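PDB 3ON5: BH1974 protein, which is of unproven function but probably assists the maturation of a molybdenum-containing dehydrogenase such as xanthine dehydrogenase. Local coordinates for residues V37-I42 with M56-D61; I195-E200 with S348-Y353; R289-L294 with D311-P316. All blocks are in the same frame, centred on the assembly; numbering follows the deposited sequence.

Contact 1 is the most deeply buried of the three. It pairs two antiparallel strands in the XdhC and CoxI family region. Contact 3 also pairs strands, but these are parallel, the last two on one side of the Rossmann sheet, and only partly buried. Contact 2 is a surface contact without strand pairing. There a turn after the last helix meets strand 191-196 through side chains alone. Contacts 1 and 3 combine backbone hydrogen bonds with side-chain packing; contact 2 has packing alone. Contacts 1 and 3 lie on opposite sides of the chain's centre. Contact 2 touches both, through Tyr-196 against Met-38 and Glu-200 near Arg-289. Contact 3 is nested within the loop that contact 2 closes.

Contact 1. Residues V37-I42 with M56-D61; sequences VMATII and MLFQED
The flat group here is the ring of Phe-58, which turns an edge to Ala-39. CB of Ala-39 lies in the ring plane, 3.6 Å from CE2 of Phe-58. The Phe-58 side chain leaves with CG beside its own backbone N (chi1 -69°), which carries the CD2-CE2 edge across to Ala-39, on the neighbouring strand and two residues along from its partner Val-37. Val-37 and Met-56 lie on this same sheet face. On the other face Met-38 and Leu-57, a non-hydrogen-bonded pair, meet through CG of Met-38 and CD2 of Leu-57 at 4.1 Å. Both methionines are selenomethionines.

The strands run antiparallel. Val-37 and Phe-58 form a hydrogen-bonded pair, with N to O distances of 2.8 Å in both directions. Ala-39 N gives another bond to Met-56 O, also 2.8 Å and nearly straight. The return bond from Met-56 N to Ala-39 O is weak.

These strands form a beta hairpin within a five-stranded antiparallel sheet. Strand 113-121 flanks 37-42, and short strand 64-65 flanks 56-59. Helix 73-87 packs on the Phe-58 face, with Leu-77, Thr-78 and Ala-81 against the ring.

Contact 2. Residues I195-E200 with S348-Y353; sequences IYSPKE and SSPFSY
Ile-195 and Phe-351 are the main side chains of this contact. They lie alongside each other and point opposite ways. The methyl CG2 of Ile-195 comes to the edge of the Phe-351 ring, near its plane. It lies 3.8 Å from CE2 of Phe-351 and equally far from CD2 of that ring. The other branch of Ile-195 serves a different partner. Its CG1 stands beside the backbone N (chi1 -54°), and the extended chain beyond it carries CD1 to Ser-349, with CD1 of Ile-195 3.7 Å from CB of Ser-349. CG2 thus mainly meets the ring and CD1 mainly the serine. CD of Pro-350 approaches CG2 of Ile-195 more loosely, at 4.4 Å.

Ser-197 stands at the margin. Its OG lies 4.1 Å from CG of Pro-350, which is packing and not a polar bond. The hydroxyl of Ser-197 is hydrogen-bonded to Ser-142 instead. Ser-142 also touches Pro-350 and Phe-351, as Lys-141 touches Phe-351.

The second segment is shaped by a type I beta turn from Ser-349 to Ser-352. Ser-352 OG donates to Ser-349 O at 3.0 Å, from a position tilted 21° out of the carbonyl plane. A weak backbone bond from Ser-352 N reaches the same oxygen. The turn presents Ser-349, Pro-350 and Phe-351 together to the end of strand 191-196.

This strand is at the border of the antiparallel sheet of the central domain, while the turn follows helix 326-343 of the Rossmann part. The contact thus lays the C-terminal tail against the central domain. Its chemistry is almost wholly apolar. It rests on undirected packing, is modest in extent and is partly open to solvent, with Phe-351 its buried member.

Contact 3. Residues R289-L294 with D311-P316; sequences RYIGIL and DHLYSP
Tyr-290 and Tyr-314 bring their rings together through different first torsions. In Tyr-290 the ring lies opposite the backbone N (chi1 174°), whereas in Tyr-314 it stands beside the N (chi1 -67°). The two side chains run roughly perpendicular to each other. Their rings form an offset stack with little overlap, planes 29° apart and centroids at 5.0 Å. CD1 of Tyr-290 meets CD1 of Tyr-314 at 3.4 Å. Gln-336 receives the hydroxyl end of Tyr-290, and Leu-340 of the same helix touches both rings.

On the other face of the sheet CD1 of Leu-313 reaches both Ile-291 and Ile-293. It is 3.9 Å from CG2 of Ile-291 and 3.6 Å from CD1 of Ile-293. Helix 297-304 packs on this side through Thr-300, Leu-303 and Leu-304.

The backbones are joined in parallel register. Ile-291 N bonds to His-312 O at 2.9 Å, and Tyr-314 N bonds to Ile-291 O at 2.8 Å. Ile-293 N then bonds to Tyr-314 O at 3.1 Å. At the far end Ser-315 OG lies 3.2 Å from Ile-293 O and is also hydrogen-bonded to Thr-300 OG1.

Strand 290-293, helix 297-304 and strand 313-314 make a beta-alpha-beta crossover. Strand 313-314 is the outermost on its side of a six-stranded parallel sheet with helices on both faces, as expected for an XdhC Rossmann domain.

Contact 1. Residues V37-I42 with M56-D61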
# COMPACT_ATOMS: atom_id res chain seq x y z
N VAL A 37 -19.27 15.26 2.54
CA VAL A 37 -19.36 16.63 3.02
C VAL A 37 -18.41 17.43 2.16
O VAL A 37 -17.30 16.99 1.87
CB VAL A 37 -19.12 16.79 4.53
CG1 VAL A 37 -19.08 18.26 4.94
CG2 VAL A 37 -20.20 16.07 5.31
N MSE A 38 -18.89 18.54 1.66
CA MSE A 38 -18.12 19.39 0.80
C MSE A 38 -17.58 20.55 1.61
O MSE A 38 -18.36 21.23 2.29
CB MSE A 38 -19.00 19.86 -0.33
CG MSE A 38 -18.25 20.50 -1.44
SE MSE A 38 -19.56 21.32 -2.60
CE MSE A 38 -18.22 21.69 -4.08
N ALA A 39 -16.23 20.76 1.57
CA ALA A 39 -15.55 21.87 2.25
C ALA A 39 -15.16 22.91 1.23
O ALA A 39 -14.57 22.57 0.22
CB ALA A 39 -14.33 21.38 3.01
N THR A 40 -15.52 24.17 1.48
CA THR A 40 -15.21 25.28 0.58
C THR A 40 -14.60 26.42 1.38
O THR A 40 -15.15 26.80 2.43
CB THR A 40 -16.48 25.71 -0.18
OG1 THR A 40 -17.08 24.58 -0.79
CG2 THR A 40 -16.21 26.76 -1.25
N ILE A 41 -13.47 26.96 0.90
CA ILE A 41 -12.84 28.12 1.52
C ILE A 41 -13.64 29.34 1.06
O ILE A 41 -13.49 29.77 -0.08
CB ILE A 41 -11.32 28.24 1.23
CG1 ILE A 41 -10.57 26.98 1.65
CG2 ILE A 41 -10.76 29.43 1.96
CD1 ILE A 41 -9.13 27.00 1.22
N ILE A 42 -14.50 29.86 1.95
CA ILE A 42 -15.39 30.99 1.63
C ILE A 42 -14.73 32.32 2.00
O ILE A 42 -15.25 33.37 1.60
CB ILE A 42 -16.77 30.85 2.32
CG1 ILE A 42 -16.64 30.80 3.87
CG2 ILE A 42 -17.52 29.65 1.73
CD1 ILE A 42 -17.92 30.77 4.64
N MSE A 56 -12.86 20.84 -1.55
CA MSE A 56 -12.38 19.59 -1.04
C MSE A 56 -13.55 18.70 -0.63
O MSE A 56 -14.54 19.21 -0.08
CB MSE A 56 -11.49 19.92 0.16
CG MSE A 56 -10.81 18.77 0.72
SE MSE A 56 -9.87 19.33 2.28
CE MSE A 56 -9.14 17.49 2.53
N LEU A 57 -13.44 17.39 -0.86
CA LEU A 57 -14.50 16.46 -0.50
C LEU A 57 -14.08 15.55 0.64
O LEU A 57 -13.06 14.89 0.56
CB LEU A 57 -14.89 15.60 -1.70
CG LEU A 57 -15.72 16.29 -2.78
CD1 LEU A 57 -15.77 15.45 -4.05
CD2 LEU A 57 -17.13 16.60 -2.29
N PHE A 58 -14.89 15.51 1.70
CA PHE A 58 -14.73 14.59 2.82
C PHE A 58 -15.70 13.48 2.61
O PHE A 58 -16.90 13.72 2.46
CB PHE A 58 -14.90 15.28 4.18
CG PHE A 58 -13.78 16.23 4.50
CD1 PHE A 58 -12.61 15.77 5.12
CD2 PHE A 58 -13.86 17.57 4.16
CE1 PHE A 58 -11.55 16.62 5.36
CE2 PHE A 58 -12.79 18.43 4.41
CZ PHE A 58 -11.64 17.94 5.00
N GLN A 59 -15.18 12.27 2.51
CA GLN A 59 -15.96 11.08 2.21
C GLN A 59 -15.97 10.13 3.39
O GLN A 59 -15.05 10.16 4.23
CB GLN A 59 -15.39 10.39 0.97
CG GLN A 59 -15.25 11.31 -0.23
CD GLN A 59 -14.70 10.61 -1.43
OE1 GLN A 59 -15.22 10.76 -2.54
NE2 GLN A 59 -13.67 9.80 -1.24
N GLU A 60 -17.00 9.27 3.42
CA GLU A 60 -17.20 8.25 4.45
C GLU A 60 -16.07 7.21 4.42
O GLU A 60 -15.62 6.79 5.48
CB GLU A 60 -18.56 7.57 4.28
CG GLU A 60 -18.86 6.69 5.46
CD GLU A 60 -20.18 5.96 5.50
OE1 GLU A 60 -20.73 5.66 4.42
OE2 GLU A 60 -20.59 5.58 6.62
N ASP A 61 -15.59 6.84 3.21
CA ASP A 61 -14.53 5.84 3.02
C ASP A 61 -13.13 6.32 3.59
O ASP A 61 -12.13 5.58 3.47
CB ASP A 61 -14.40 5.50 1.52
CG ASP A 61 -13.93 6.59 0.59
OD1 ASP A 61 -13.60 7.68 1.09
OD2 ASP A 61 -13.87 6.35 -0.63

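Contact 2. Residues I195-E200 with S348-Y353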
# COMPACT_ATOMS: atom_id res chain seq x y z
N ILE A 195 -17.78 30.56 -9.85
CA ILE A 195 -18.16 30.21 -11.21
C ILE A 195 -17.60 28.86 -11.54
O ILE A 195 -16.39 28.64 -11.47
CB ILE A 195 -17.73 31.27 -12.26
CG1 ILE A 195 -18.25 32.67 -11.87
CG2 ILE A 195 -18.19 30.85 -13.68
CD1 ILE A 195 -17.81 33.79 -12.73
N TYR A 196 -18.50 27.97 -11.93
CA TYR A 196 -18.15 26.65 -12.38
C TYR A 196 -17.95 26.73 -13.85
O TYR A 196 -18.92 27.01 -14.55
CB TYR A 196 -19.22 25.62 -11.99
CG TYR A 196 -19.28 25.32 -10.52
CD1 TYR A 196 -18.45 24.34 -9.95
CD2 TYR A 196 -20.22 25.93 -9.70
CE1 TYR A 196 -18.55 24.01 -8.59
CE2 TYR A 196 -20.32 25.61 -8.34
CZ TYR A 196 -19.48 24.65 -7.79
OH TYR A 196 -19.61 24.34 -6.46
N SER A 197 -16.70 26.63 -14.34
CA SER A 197 -16.54 26.72 -15.81
C SER A 197 -16.00 25.42 -16.40
O SER A 197 -15.37 24.64 -15.68
CB SER A 197 -15.61 27.86 -16.20
OG SER A 197 -16.29 29.11 -16.22
N PRO A 198 -16.20 25.15 -17.71
CA PRO A 198 -15.60 23.93 -18.29
C PRO A 198 -14.08 24.09 -18.45
O PRO A 198 -13.53 25.19 -18.28
CB PRO A 198 -16.32 23.78 -19.64
CG PRO A 198 -17.37 24.87 -19.69
CD PRO A 198 -16.91 25.93 -18.74
N LYS A 199 -13.40 23.00 -18.75
CA LYS A 199 -11.95 23.01 -18.93
C LYS A 199 -11.48 23.94 -20.07
O LYS A 199 -12.13 24.06 -21.11
CB LYS A 199 -11.44 21.58 -19.23
CG LYS A 199 -11.37 20.68 -18.03
CD LYS A 199 -10.79 19.36 -18.42
CE LYS A 199 -10.53 18.48 -17.22
NZ LYS A 199 -9.93 17.18 -17.63
N GLU A 200 -10.34 24.57 -19.87
CA GLU A 200 -9.67 25.36 -20.89
C GLU A 200 -9.18 24.42 -21.96
O GLU A 200 -8.76 23.30 -21.64
CB GLU A 200 -8.51 26.18 -20.28
CG GLU A 200 -8.93 27.23 -19.24
CD GLU A 200 -9.86 28.35 -19.69
OE1 GLU A 200 -10.02 28.57 -20.91
OE2 GLU A 200 -10.39 29.05 -18.80
N SER A 348 -12.73 38.93 -16.64
CA SER A 348 -12.97 38.33 -17.96
C SER A 348 -13.86 37.06 -17.79
O SER A 348 -13.74 36.10 -18.57
CB SER A 348 -11.64 38.01 -18.65
N SER A 349 -14.76 37.08 -16.77
CA SER A 349 -15.69 35.99 -16.46
C SER A 349 -16.82 35.92 -17.50
O SER A 349 -17.14 36.95 -18.11
CB SER A 349 -16.28 36.16 -15.05
OG SER A 349 -17.25 37.19 -14.95
N PRO A 350 -17.45 34.73 -17.74
CA PRO A 350 -18.54 34.68 -18.74
C PRO A 350 -19.84 35.30 -18.21
O PRO A 350 -20.76 35.49 -18.99
CB PRO A 350 -18.73 33.19 -19.02
CG PRO A 350 -17.78 32.46 -18.11
CD PRO A 350 -17.23 33.42 -17.11
N PHE A 351 -19.92 35.61 -16.90
CA PHE A 351 -21.09 36.20 -16.24
C PHE A 351 -20.82 37.68 -15.88
O PHE A 351 -21.45 38.23 -14.98
CB PHE A 351 -21.47 35.39 -14.99
CG PHE A 351 -21.90 33.97 -15.29
CD1 PHE A 351 -23.21 33.68 -15.65
CD2 PHE A 351 -20.99 32.92 -15.23
CE1 PHE A 351 -23.60 32.38 -15.95
CE2 PHE A 351 -21.38 31.62 -15.53
CZ PHE A 351 -22.69 31.36 -15.88
N SER A 352 -19.89 38.31 -16.61
CA SER A 352 -19.53 39.72 -16.43
C SER A 352 -20.63 40.61 -16.96
O SER A 352 -20.92 41.64 -16.36
CB SER A 352 -18.21 40.02 -17.15
OG SER A 352 -18.28 39.64 -18.52
N TYR A 353 -21.27 40.16 -18.08
CA TYR A 353 -22.36 40.83 -18.81
C TYR A 353 -23.58 41.08 -17.90
O TYR A 353 -24.39 41.96 -18.18
CB TYR A 353 -22.79 39.97 -20.03
CG TYR A 353 -23.63 38.75 -19.70
CD1 TYR A 353 -23.06 37.59 -19.19
CD2 TYR A 353 -25.00 38.74 -19.96
CE1 TYR A 353 -23.83 36.47 -18.90
CE2 TYR A 353 -25.78 37.62 -19.68
CZ TYR A 353 -25.20 36.49 -19.15
OH TYR A 353 -25.96 35.39 -18.87

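Contact 3. Residues R289-L294 with D311-P316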
# COMPACT_ATOMS: atom_id res chain seq x y z
N ARG A 289 -6.90 33.53 -27.66
CA ARG A 289 -6.33 33.66 -26.33
C ARG A 289 -4.81 33.53 -26.39
O ARG A 289 -4.09 34.35 -25.80
CB ARG A 289 -6.94 32.56 -25.44
CG ARG A 289 -6.58 32.59 -23.97
CD ARG A 289 -7.32 33.62 -23.16
NE ARG A 289 -7.02 33.51 -21.73
CZ ARG A 289 -7.68 32.72 -20.89
NH1 ARG A 289 -8.67 31.95 -21.32
NH2 ARG A 289 -7.34 32.67 -19.61
N TYR A 290 -4.32 32.53 -27.16
CA TYR A 290 -2.90 32.18 -27.26
C TYR A 290 -2.55 31.40 -28.54
O TYR A 290 -3.29 30.47 -28.88
CB TYR A 290 -2.60 31.30 -26.03
CG TYR A 290 -1.22 30.70 -25.96
CD1 TYR A 290 -0.17 31.38 -25.37
CD2 TYR A 290 -0.98 29.41 -26.42
CE1 TYR A 290 1.09 30.81 -25.27
CE2 TYR A 290 0.28 28.84 -26.36
CZ TYR A 290 1.31 29.54 -25.76
OH TYR A 290 2.56 28.98 -25.66
N ILE A 291 -1.40 31.73 -29.19
CA ILE A 291 -0.80 31.02 -30.34
C ILE A 291 0.68 30.86 -30.05
O ILE A 291 1.40 31.85 -29.96
CB ILE A 291 -1.04 31.63 -31.76
CG1 ILE A 291 -2.52 31.90 -32.05
CG2 ILE A 291 -0.38 30.74 -32.85
CD1 ILE A 291 -2.73 32.78 -33.28
N GLY A 292 1.10 29.63 -29.85
CA GLY A 292 2.48 29.32 -29.55
C GLY A 292 3.06 28.50 -30.68
O GLY A 292 2.46 27.50 -31.08
N ILE A 293 4.21 28.95 -31.25
CA ILE A 293 4.83 28.22 -32.35
C ILE A 293 6.23 27.80 -31.92
O ILE A 293 7.05 28.63 -31.54
CB ILE A 293 4.86 29.02 -33.68
CG1 ILE A 293 3.53 29.71 -33.95
CG2 ILE A 293 5.28 28.10 -34.85
CD1 ILE A 293 3.54 30.59 -35.15
N LEU A 294 6.48 26.49 -32.01
CA LEU A 294 7.75 25.86 -31.70
C LEU A 294 8.77 26.21 -32.78
O LEU A 294 8.55 25.91 -33.97
CB LEU A 294 7.53 24.35 -31.59
CG LEU A 294 8.64 23.55 -30.90
CD1 LEU A 294 8.59 23.73 -29.40
CD2 LEU A 294 8.46 22.10 -31.17
N ASP A 311 -2.14 39.18 -32.19
CA ASP A 311 -1.99 39.86 -30.90
C ASP A 311 -1.33 38.96 -29.85
O ASP A 311 -0.47 39.45 -29.12
CB ASP A 311 -3.35 40.33 -30.38
CG ASP A 311 -4.08 41.24 -31.34
OD1 ASP A 311 -3.46 42.22 -31.84
OD2 ASP A 311 -5.29 41.00 -31.59
N HIS A 312 -1.73 37.66 -29.76
CA HIS A 312 -1.21 36.80 -28.71
C HIS A 312 -0.34 35.67 -29.29
O HIS A 312 -0.53 34.49 -28.98
CB HIS A 312 -2.36 36.24 -27.87
CG HIS A 312 -3.23 37.33 -27.33
ND1 HIS A 312 -4.41 37.69 -27.96
CD2 HIS A 312 -3.02 38.19 -26.30
CE1 HIS A 312 -4.90 38.70 -27.26
NE2 HIS A 312 -4.09 39.04 -26.26
N LEU A 313 0.67 36.06 -30.06
CA LEU A 313 1.64 35.15 -30.63
C LEU A 313 2.84 35.03 -29.69
O LEU A 313 3.33 36.05 -29.18
CB LEU A 313 2.07 35.63 -32.02
CG LEU A 313 3.07 34.73 -32.76
CD1 LEU A 313 2.48 33.36 -33.03
CD2 LEU A 313 3.58 35.40 -34.01
N TYR A 314 3.28 33.80 -29.43
CA TYR A 314 4.40 33.49 -28.55
C TYR A 314 5.38 32.61 -29.30
O TYR A 314 5.13 31.43 -29.54
CB TYR A 314 3.91 32.82 -27.25
CG TYR A 314 3.08 33.73 -26.37
CD1 TYR A 314 1.73 33.94 -26.62
CD2 TYR A 314 3.64 34.35 -25.26
CE1 TYR A 314 0.96 34.78 -25.82
CE2 TYR A 314 2.88 35.20 -24.45
CZ TYR A 314 1.55 35.42 -24.74
OH TYR A 314 0.81 36.27 -23.94
N SER A 315 6.46 33.23 -29.76
CA SER A 315 7.55 32.53 -30.44
C SER A 315 8.85 33.23 -30.06
O SER A 315 8.95 34.44 -30.26
CB SER A 315 7.35 32.46 -31.95
OG SER A 315 8.18 31.45 -32.52
N PRO A 316 9.80 32.51 -29.39
CA PRO A 316 9.80 31.07 -29.08
C PRO A 316 8.76 30.74 -28.02
O PRO A 316 8.40 31.58 -27.18
CB PRO A 316 11.24 30.80 -28.60
CG PRO A 316 12.04 31.99 -29.07
CD PRO A 316 11.07 33.13 -28.98